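Local coordinates for protein type I site-specific restriction-modification system, R (Restriction) subunit (PDB 3H1T) that probably serves as the ATP-binding, DNA-translocating and DNA-cleaving subunit of a type I restriction enzyme, present here as a fragment of the longer chain, at residues Y82-V91 against F143-L153; R421-D431 against V580-E588. One frame throughout, in Å; residues are numbered along the deposited sequence.

Interaction 1: residues Y82-V91 against F143-L153; sequences YTRDFPIAVV and FPTPDELFKRL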
loop_
_atom_site.group_PDB
_atom_site.type_symbol
_atom_site.label_atom_id
_atom_site.label_comp_id
_atom_site.label_asym_id
_atom_site.label_seq_id
_atom_site.Cartn_x
_atom_site.Cartn_y
_atom_site.Cartn_z
ATOM N N TYR A 82 -2.485 -12.104 21.943
ATOM C CA TYR A 82 -1.572 -12.665 22.927
ATOM C C TYR A 82 -1.052 -11.497 23.755
ATOM O O TYR A 82 -0.938 -11.561 24.979
ATOM C CB TYR A 82 -0.399 -13.353 22.256
ATOM C CG TYR A 82 0.584 -13.841 23.276
ATOM C CD1 TYR A 82 0.208 -14.800 24.215
ATOM C CD2 TYR A 82 1.877 -13.333 23.326
ATOM C CE1 TYR A 82 1.100 -15.247 25.179
ATOM C CE2 TYR A 82 2.778 -13.769 24.286
ATOM C CZ TYR A 82 2.385 -14.727 25.210
ATOM O OH TYR A 82 3.280 -15.169 26.155
ATOM N N THR A 83 -0.745 -10.428 23.036
ATOM C CA THR A 83 -0.245 -9.194 23.596
ATOM C C THR A 83 -1.060 -8.079 22.945
ATOM O O THR A 83 -1.849 -8.335 22.028
ATOM C CB THR A 83 1.263 -9.076 23.309
ATOM O OG1 THR A 83 1.984 -9.479 24.478
ATOM C CG2 THR A 83 1.658 -7.691 22.937
ATOM N N ARG A 84 -0.911 -6.859 23.448
ATOM C CA ARG A 84 -1.650 -5.724 22.925
ATOM C C ARG A 84 -1.313 -5.546 21.460
ATOM O O ARG A 84 -2.206 -5.399 20.631
ATOM C CB ARG A 84 -1.315 -4.439 23.698
ATOM C CG ARG A 84 -2.256 -3.277 23.371
ATOM C CD ARG A 84 -1.509 -2.028 22.941
ATOM N NE ARG A 84 -0.985 -1.245 24.060
ATOM C CZ ARG A 84 0.009 -0.373 23.928
ATOM N NH1 ARG A 84 0.565 -0.205 22.741
ATOM N NH2 ARG A 84 0.440 0.339 24.963
ATOM N N ASP A 85 -0.020 -5.583 21.149
ATOM C CA ASP A 85 0.465 -5.417 19.789
ATOM C C ASP A 85 0.743 -6.744 19.111
ATOM O O ASP A 85 1.514 -6.798 18.151
ATOM C CB ASP A 85 1.746 -4.576 19.786
ATOM C CG ASP A 85 1.509 -3.151 20.234
ATOM O OD1 ASP A 85 0.478 -2.579 19.828
ATOM O OD2 ASP A 85 2.350 -2.596 20.976
ATOM N N PHE A 86 0.116 -7.810 19.602
ATOM C CA PHE A 86 0.347 -9.121 19.004
ATOM C C PHE A 86 -0.875 -10.042 18.930
ATOM O O PHE A 86 -1.070 -10.912 19.783
ATOM C CB PHE A 86 1.509 -9.816 19.729
ATOM C CG PHE A 86 2.112 -10.966 18.964
ATOM C CD1 PHE A 86 1.576 -12.249 19.057
ATOM C CD2 PHE A 86 3.234 -10.771 18.161
ATOM C CE1 PHE A 86 2.153 -13.308 18.367
ATOM C CE2 PHE A 86 3.815 -11.830 17.472
ATOM C CZ PHE A 86 3.275 -13.094 17.578
ATOM N N PRO A 87 -1.719 -9.859 17.904
ATOM C CA PRO A 87 -2.911 -10.687 17.708
ATOM C C PRO A 87 -2.473 -12.127 17.406
ATOM O O PRO A 87 -1.396 -12.343 16.848
ATOM C CB PRO A 87 -3.602 -10.011 16.520
ATOM C CG PRO A 87 -2.478 -9.393 15.770
ATOM C CD PRO A 87 -1.625 -8.814 16.872
ATOM N N ILE A 88 -3.273 -13.119 17.769
ATOM C CA ILE A 88 -2.860 -14.475 17.504
ATOM C C ILE A 88 -3.945 -15.444 17.029
ATOM O O ILE A 88 -3.631 -16.439 16.395
ATOM C CB ILE A 88 -2.126 -15.064 18.753
ATOM C CG1 ILE A 88 -1.424 -16.383 18.374
ATOM C CG2 ILE A 88 -3.120 -15.246 19.894
ATOM C CD1 ILE A 88 -0.326 -16.808 19.339
ATOM N N ALA A 89 -5.212 -15.165 17.311
ATOM C CA ALA A 89 -6.299 -16.044 16.859
ATOM C C ALA A 89 -7.607 -15.307 16.576
ATOM O O ALA A 89 -7.769 -14.135 16.912
ATOM C CB ALA A 89 -6.552 -17.168 17.879
ATOM N N VAL A 90 -8.552 -16.007 15.966
ATOM C CA VAL A 90 -9.829 -15.388 15.655
ATOM C C VAL A 90 -10.985 -16.371 15.844
ATOM O O VAL A 90 -10.825 -17.576 15.641
ATOM C CB VAL A 90 -9.794 -14.809 14.204
ATOM C CG1 VAL A 90 -9.747 -15.930 13.174
ATOM C CG2 VAL A 90 -10.972 -13.880 13.994
ATOM N N VAL A 91 -12.141 -15.856 16.246
ATOM C CA VAL A 91 -13.296 -16.703 16.497
ATOM C C VAL A 91 -14.568 -16.290 15.763
ATOM O O VAL A 91 -14.914 -15.114 15.700
ATOM C CB VAL A 91 -13.647 -16.718 18.016
ATOM C CG1 VAL A 91 -14.772 -17.722 18.294
ATOM C CG2 VAL A 91 -12.413 -17.065 18.821
ATOM N N PHE A 143 -11.227 -23.620 24.879
ATOM C CA PHE A 143 -10.308 -22.770 24.132
ATOM C C PHE A 143 -8.881 -22.885 24.637
ATOM O O PHE A 143 -8.647 -23.011 25.825
ATOM C CB PHE A 143 -10.729 -21.305 24.247
ATOM C CG PHE A 143 -11.924 -20.943 23.432
ATOM C CD1 PHE A 143 -11.823 -20.831 22.042
ATOM C CD2 PHE A 143 -13.159 -20.737 24.045
ATOM C CE1 PHE A 143 -12.936 -20.535 21.269
ATOM C CE2 PHE A 143 -14.284 -20.439 23.280
ATOM C CZ PHE A 143 -14.173 -20.343 21.882
ATOM N N PRO A 144 -7.899 -22.850 23.725
ATOM C CA PRO A 144 -6.504 -22.929 24.151
ATOM C C PRO A 144 -6.208 -21.644 24.936
ATOM O O PRO A 144 -6.921 -20.635 24.806
ATOM C CB PRO A 144 -5.747 -22.959 22.821
ATOM C CG PRO A 144 -6.693 -23.706 21.931
ATOM C CD PRO A 144 -7.977 -22.959 22.256
ATOM N N THR A 145 -5.143 -21.661 25.728
ATOM C CA THR A 145 -4.785 -20.489 26.495
ATOM C C THR A 145 -3.797 -19.666 25.678
ATOM O O THR A 145 -3.165 -20.179 24.750
ATOM C CB THR A 145 -4.139 -20.881 27.832
ATOM O OG1 THR A 145 -2.903 -21.567 27.584
ATOM C CG2 THR A 145 -5.044 -21.802 28.613
ATOM N N PRO A 146 -3.661 -18.365 25.999
ATOM C CA PRO A 146 -2.714 -17.523 25.262
ATOM C C PRO A 146 -1.334 -18.164 25.176
ATOM O O PRO A 146 -0.691 -18.156 24.129
ATOM C CB PRO A 146 -2.699 -16.235 26.080
ATOM C CG PRO A 146 -4.127 -16.115 26.514
ATOM C CD PRO A 146 -4.441 -17.546 26.953
ATOM N N ASP A 147 -0.888 -18.715 26.292
ATOM C CA ASP A 147 0.419 -19.354 26.380
ATOM C C ASP A 147 0.529 -20.583 25.482
ATOM O O ASP A 147 1.542 -20.768 24.803
ATOM C CB ASP A 147 0.705 -19.718 27.839
ATOM C CG ASP A 147 2.132 -20.169 28.065
ATOM O OD1 ASP A 147 2.470 -21.315 27.692
ATOM O OD2 ASP A 147 2.907 -19.365 28.625
ATOM N N GLU A 148 -0.508 -21.419 25.474
ATOM C CA GLU A 148 -0.505 -22.623 24.644
ATOM C C GLU A 148 -0.361 -22.257 23.161
ATOM O O GLU A 148 0.470 -22.834 22.455
ATOM C CB GLU A 148 -1.793 -23.435 24.848
ATOM C CG GLU A 148 -1.999 -23.969 26.263
ATOM C CD GLU A 148 -3.271 -24.793 26.404
ATOM O OE1 GLU A 148 -4.249 -24.509 25.684
ATOM O OE2 GLU A 148 -3.308 -25.712 27.250
ATOM N N LEU A 149 -1.161 -21.302 22.685
ATOM C CA LEU A 149 -1.079 -20.896 21.286
ATOM C C LEU A 149 0.257 -20.262 20.904
ATOM O O LEU A 149 0.804 -20.557 19.842
ATOM C CB LEU A 149 -2.202 -19.920 20.922
ATOM C CG LEU A 149 -3.651 -20.436 20.910
ATOM C CD1 LEU A 149 -4.480 -19.479 20.067
ATOM C CD2 LEU A 149 -3.726 -21.848 20.326
ATOM N N PHE A 150 0.776 -19.384 21.760
ATOM C CA PHE A 150 2.042 -18.708 21.499
ATOM C C PHE A 150 3.186 -19.723 21.480
ATOM O O PHE A 150 4.165 -19.552 20.760
ATOM C CB PHE A 150 2.293 -17.646 22.568
ATOM C CG PHE A 150 3.498 -16.782 22.306
ATOM C CD1 PHE A 150 3.555 -15.976 21.176
ATOM C CD2 PHE A 150 4.565 -16.748 23.202
ATOM C CE1 PHE A 150 4.650 -15.141 20.936
ATOM C CE2 PHE A 150 5.669 -15.918 22.978
ATOM C CZ PHE A 150 5.710 -15.110 21.839
ATOM N N LYS A 151 3.063 -20.780 22.278
ATOM C CA LYS A 151 4.095 -21.818 22.303
ATOM C C LYS A 151 4.008 -22.600 20.993
ATOM O O LYS A 151 5.016 -23.088 20.486
ATOM C CB LYS A 151 3.884 -22.778 23.479
ATOM C CG LYS A 151 4.143 -22.198 24.863
ATOM C CD LYS A 151 5.520 -22.595 25.411
ATOM C CE LYS A 151 5.452 -23.067 26.868
ATOM N NZ LYS A 151 4.942 -22.016 27.798
ATOM N N ARG A 152 2.791 -22.741 20.468
ATOM C CA ARG A 152 2.573 -23.443 19.199
ATOM C C ARG A 152 3.097 -22.566 18.064
ATOM O O ARG A 152 3.718 -23.047 17.124
ATOM C CB ARG A 152 1.083 -23.693 18.929
ATOM C CG ARG A 152 0.384 -24.759 19.748
ATOM C CD ARG A 152 -0.978 -25.036 19.117
ATOM N NE ARG A 152 -2.009 -25.453 20.066
ATOM C CZ ARG A 152 -3.285 -25.665 19.749
ATOM N NH1 ARG A 152 -3.706 -25.505 18.504
ATOM N NH2 ARG A 152 -4.148 -26.047 20.681
ATOM N N LEU A 153 2.826 -21.271 18.163
ATOM C CA LEU A 153 3.235 -20.309 17.158
ATOM C C LEU A 153 4.753 -20.227 17.040
ATOM O O LEU A 153 5.291 -20.292 15.935
ATOM C CB LEU A 153 2.628 -18.935 17.494
ATOM C CG LEU A 153 2.501 -17.851 16.416
ATOM C CD1 LEU A 153 3.727 -16.956 16.404
ATOM C CD2 LEU A 153 2.300 -18.532 15.069
#
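Y82 and F150 lie almost flat against each other in an offset stack, ring centroids 4.2 Å apart and planes tilted by 10°. Y82 CE2 sits over the centre of the F150 ring, whereas F150 CG lies nearer the rim of the Y82 ring, and F150 CB adds a CH-pi contact over that same tyrosine. With CG anti to the backbone N (chi1 -173°), F150 lays its ring against Y82 at the corner where the chain turns before strand 86-93. F86 completes the aromatic cluster: the edge of F150 points toward its face in an offset T-shape, the planes at 90°. I88, extended, brings CD1 to 3.7 Å from F150 N and packs beside L149 CB and L153 CB. I88 and A89, paired with L80 in a classic beta bulge, both point at the helix and share L149, A89 CB meeting L149 CD1 at 3.8 Å. The strand belongs to the N-terminal alpha/beta domain, consistent with the PD-(D/E)XK nuclease core of HsdR subunits. L164 and L167 also touch F150, and R152 of the same helix forms salt bridges with E129 and D131. Between the two segments themselves no hydrogen bond forms, which implies that their adhesion is apolar and set by ring orientation.

Interaction 2: residues R421-D431 against V580-E588; sequences RTDAFAKHLTD and VVIDEDGEE
A424 and G586 bring the two backbones closest, their CA atoms 3.9 Å apart, where the first turns of helix 422-436 rest on a hairpin turn of the C-terminal, RecA-like helicase domain. This turn joins strand 576-582 to the short antiparallel strand 588-589 at the border of the mixed sheet. The chain reverses through a type I turn, D583 to G586, reinforced by an Asx turn: D583 OD1 accepts from D585 N and E587 N, which arrive from opposite faces of the carboxylate. G586, with a positive phi of 84°, makes a CA-H...O contact, its CA 3.4 Å from A424 O. Beside this, the aliphatic part of K427 lies along the turn, CD 3.2 Å from D585 O. Its chain bends at chi2 and chi4, bringing NZ to a salt bridge with D431 OD2 at 2.9 Å and a long one with E587 OE1 at 3.7 Å. NZ faces both carboxylates from one side and probably offsets the repulsion between D431 OD2 and E587 OE1. H428 swings CG anti to its own N (chi1 178°) toward I582 and V580, while its ND1 is hydrogen-bonded to the hydroxyl of Y557. At the ring's other nitrogen, E588 OE2 lies in the imidazole plane, 3.5 Å from H428 NE2.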
loop_
_atom_site.group_PDB
_atom_site.type_symbol
_atom_site.label_atom_id
_atom_site.label_comp_id
_atom_site.label_asym_id
_atom_site.label_seq_id
_atom_site.Cartn_x
_atom_site.Cartn_y
_atom_site.Cartn_z
ATOM N N ARG A 421 -1.183 14.708 -31.968
ATOM C CA ARG A 421 -2.577 14.864 -31.562
ATOM C C ARG A 421 -2.790 15.644 -30.276
ATOM O O ARG A 421 -3.894 15.653 -29.718
ATOM C CB ARG A 421 -3.217 13.492 -31.425
ATOM C CG ARG A 421 -3.203 12.717 -32.722
ATOM C CD ARG A 421 -3.765 11.323 -32.554
ATOM N NE ARG A 421 -3.807 10.644 -33.840
ATOM C CZ ARG A 421 -3.549 9.353 -34.013
ATOM N NH1 ARG A 421 -3.226 8.588 -32.974
ATOM N NH2 ARG A 421 -3.612 8.829 -35.229
ATOM N N THR A 422 -1.743 16.316 -29.821
ATOM C CA THR A 422 -1.815 17.089 -28.598
ATOM C C THR A 422 -3.046 17.965 -28.494
ATOM O O THR A 422 -3.646 18.056 -27.437
ATOM C CB THR A 422 -0.568 17.973 -28.430
ATOM O OG1 THR A 422 0.585 17.136 -28.258
ATOM C CG2 THR A 422 -0.730 18.894 -27.225
ATOM N N ASP A 423 -3.438 18.611 -29.583
ATOM C CA ASP A 423 -4.604 19.476 -29.529
ATOM C C ASP A 423 -5.920 18.726 -29.465
ATOM O O ASP A 423 -6.899 19.240 -28.925
ATOM C CB ASP A 423 -4.610 20.432 -30.712
ATOM C CG ASP A 423 -3.988 21.764 -30.376
ATOM O OD1 ASP A 423 -4.438 22.384 -29.396
ATOM O OD2 ASP A 423 -3.055 22.194 -31.088
ATOM N N ALA A 424 -5.967 17.517 -30.017
ATOM C CA ALA A 424 -7.207 16.741 -29.961
ATOM C C ALA A 424 -7.473 16.331 -28.519
ATOM O O ALA A 424 -8.585 16.450 -28.007
ATOM C CB ALA A 424 -7.097 15.501 -30.836
ATOM N N PHE A 425 -6.422 15.823 -27.887
ATOM C CA PHE A 425 -6.477 15.368 -26.511
ATOM C C PHE A 425 -6.846 16.509 -25.590
ATOM O O PHE A 425 -7.684 16.358 -24.697
ATOM C CB PHE A 425 -5.127 14.799 -26.095
ATOM C CG PHE A 425 -4.668 13.661 -26.948
ATOM C CD1 PHE A 425 -5.554 12.983 -27.782
ATOM C CD2 PHE A 425 -3.348 13.269 -26.935
ATOM C CE1 PHE A 425 -5.111 11.933 -28.592
ATOM C CE2 PHE A 425 -2.902 12.218 -27.747
ATOM C CZ PHE A 425 -3.780 11.556 -28.572
ATOM N N ALA A 426 -6.228 17.664 -25.816
ATOM C CA ALA A 426 -6.513 18.831 -24.986
ATOM C C ALA A 426 -7.953 19.267 -25.141
ATOM O O ALA A 426 -8.591 19.659 -24.170
ATOM C CB ALA A 426 -5.589 19.982 -25.338
ATOM N N LYS A 427 -8.482 19.196 -26.358
ATOM C CA LYS A 427 -9.863 19.604 -26.563
ATOM C C LYS A 427 -10.776 18.606 -25.859
ATOM O O LYS A 427 -11.685 18.993 -25.118
ATOM C CB LYS A 427 -10.217 19.673 -28.059
ATOM C CG LYS A 427 -11.397 20.605 -28.321
ATOM C CD LYS A 427 -12.444 20.005 -29.253
ATOM C CE LYS A 427 -13.624 20.977 -29.507
ATOM N NZ LYS A 427 -14.541 21.156 -28.328
ATOM N N HIS A 428 -10.525 17.320 -26.075
ATOM C CA HIS A 428 -11.342 16.297 -25.440
ATOM C C HIS A 428 -11.292 16.330 -23.910
ATOM O O HIS A 428 -12.318 16.159 -23.258
ATOM C CB HIS A 428 -10.938 14.919 -25.944
ATOM C CG HIS A 428 -11.701 13.813 -25.300
ATOM N ND1 HIS A 428 -11.344 13.284 -24.079
ATOM C CD2 HIS A 428 -12.846 13.189 -25.664
ATOM C CE1 HIS A 428 -12.239 12.382 -23.718
ATOM N NE2 HIS A 428 -13.161 12.305 -24.661
ATOM N N LEU A 429 -10.112 16.569 -23.342
ATOM C CA LEU A 429 -9.970 16.641 -21.889
ATOM C C LEU A 429 -10.742 17.845 -21.335
ATOM O O LEU A 429 -11.403 17.762 -20.286
ATOM C CB LEU A 429 -8.486 16.749 -21.511
ATOM C CG LEU A 429 -8.136 16.825 -20.023
ATOM C CD1 LEU A 429 -8.909 15.749 -19.282
ATOM C CD2 LEU A 429 -6.635 16.652 -19.823
ATOM N N THR A 430 -10.666 18.963 -22.055
ATOM C CA THR A 430 -11.342 20.190 -21.636
ATOM C C THR A 430 -12.854 20.042 -21.632
ATOM O O THR A 430 -13.519 20.498 -20.701
ATOM C CB THR A 430 -10.950 21.389 -22.543
ATOM O OG1 THR A 430 -9.553 21.670 -22.373
ATOM C CG2 THR A 430 -11.769 22.638 -22.185
ATOM N N ASP A 431 -13.395 19.419 -22.678
ATOM C CA ASP A 431 -14.843 19.209 -22.775
ATOM C C ASP A 431 -15.263 18.277 -21.661
ATOM O O ASP A 431 -16.285 18.492 -21.015
ATOM C CB ASP A 431 -15.225 18.582 -24.118
ATOM C CG ASP A 431 -15.213 19.581 -25.263
ATOM O OD1 ASP A 431 -15.125 20.806 -25.016
ATOM O OD2 ASP A 431 -15.319 19.123 -26.426
ATOM N N VAL A 580 -14.255 5.461 -26.202
ATOM C CA VAL A 580 -14.913 6.372 -27.125
ATOM C C VAL A 580 -13.977 6.648 -28.285
ATOM O O VAL A 580 -12.754 6.643 -28.121
ATOM C CB VAL A 580 -15.280 7.722 -26.447
ATOM C CG1 VAL A 580 -16.351 7.508 -25.400
ATOM C CG2 VAL A 580 -14.046 8.341 -25.840
ATOM N N VAL A 581 -14.549 6.840 -29.468
ATOM C CA VAL A 581 -13.762 7.137 -30.655
ATOM C C VAL A 581 -13.762 8.644 -30.831
ATOM O O VAL A 581 -14.768 9.320 -30.601
ATOM C CB VAL A 581 -14.358 6.453 -31.883
ATOM C CG1 VAL A 581 -13.631 6.912 -33.142
ATOM C CG2 VAL A 581 -14.220 4.949 -31.735
ATOM N N ILE A 582 -12.638 9.191 -31.244
ATOM C CA ILE A 582 -12.551 10.632 -31.362
ATOM C C ILE A 582 -11.944 11.022 -32.709
ATOM O O ILE A 582 -11.090 10.294 -33.223
ATOM C CB ILE A 582 -11.720 11.123 -30.131
ATOM C CG1 ILE A 582 -12.677 11.601 -29.040
ATOM C CG2 ILE A 582 -10.647 12.082 -30.537
ATOM C CD1 ILE A 582 -12.859 13.089 -28.978
ATOM N N ASP A 583 -12.400 12.132 -33.297
ATOM C CA ASP A 583 -11.863 12.564 -34.598
ATOM C C ASP A 583 -10.592 13.383 -34.435
ATOM O O ASP A 583 -10.116 13.575 -33.317
ATOM C CB ASP A 583 -12.898 13.375 -35.417
ATOM C CG ASP A 583 -13.236 14.738 -34.796
ATOM O OD1 ASP A 583 -12.430 15.270 -34.001
ATOM O OD2 ASP A 583 -14.312 15.296 -35.127
ATOM N N GLU A 584 -10.045 13.867 -35.545
ATOM C CA GLU A 584 -8.812 14.643 -35.487
ATOM C C GLU A 584 -8.906 15.975 -34.762
ATOM O O GLU A 584 -7.890 16.625 -34.581
ATOM C CB GLU A 584 -8.240 14.863 -36.892
ATOM C CG GLU A 584 -7.718 13.580 -37.536
ATOM C CD GLU A 584 -6.703 12.866 -36.652
ATOM O OE1 GLU A 584 -5.589 13.408 -36.479
ATOM O OE2 GLU A 584 -7.021 11.775 -36.119
ATOM N N ASP A 585 -10.100 16.383 -34.341
ATOM C CA ASP A 585 -10.247 17.652 -33.611
ATOM C C ASP A 585 -10.562 17.405 -32.138
ATOM O O ASP A 585 -10.724 18.352 -31.361
ATOM C CB ASP A 585 -11.370 18.516 -34.200
ATOM C CG ASP A 585 -11.056 19.029 -35.588
ATOM O OD1 ASP A 585 -10.139 19.867 -35.737
ATOM O OD2 ASP A 585 -11.746 18.591 -36.533
ATOM N N GLY A 586 -10.671 16.131 -31.768
ATOM C CA GLY A 586 -10.975 15.786 -30.396
ATOM C C GLY A 586 -12.464 15.803 -30.083
ATOM O O GLY A 586 -12.854 15.924 -28.916
ATOM N N GLU A 587 -13.302 15.715 -31.117
ATOM C CA GLU A 587 -14.754 15.657 -30.927
ATOM C C GLU A 587 -15.054 14.157 -31.040
ATOM O O GLU A 587 -14.488 13.480 -31.904
ATOM C CB GLU A 587 -15.495 16.416 -32.042
ATOM C CG GLU A 587 -15.016 17.836 -32.279
ATOM C CD GLU A 587 -15.675 18.855 -31.359
ATOM O OE1 GLU A 587 -16.150 18.455 -30.276
ATOM O OE2 GLU A 587 -15.707 20.061 -31.706
ATOM N N GLU A 588 -15.918 13.627 -30.181
ATOM C CA GLU A 588 -16.221 12.203 -30.278
ATOM C C GLU A 588 -17.104 11.943 -31.503
ATOM O O GLU A 588 -17.867 12.814 -31.931
ATOM C CB GLU A 588 -16.953 11.678 -29.035
ATOM C CG GLU A 588 -16.265 11.909 -27.704
ATOM C CD GLU A 588 -16.949 11.160 -26.553
ATOM O OE1 GLU A 588 -18.158 10.846 -26.685
ATOM O OE2 GLU A 588 -16.288 10.891 -25.517
#

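In interaction 1 a helix meets a strand and its corner; in interaction 2 a helix meets a hairpin turn at a sheet edge. The first relies on aromatic and aliphatic surfaces, the second on close backbone approach and charged side chains. Their centres are 60 Å apart, their nearest atoms about 44 Å, and they lie on opposite sides of the chain's centre. Along the chain they follow in series, with the seven-stranded parallel sheet of the first helicase domain between them. Interaction 1 lies in the probable nuclease domain, interaction 2 in the second of the two helicase lobes, between which ATP is bound in this family. They are independent packing within separate domains.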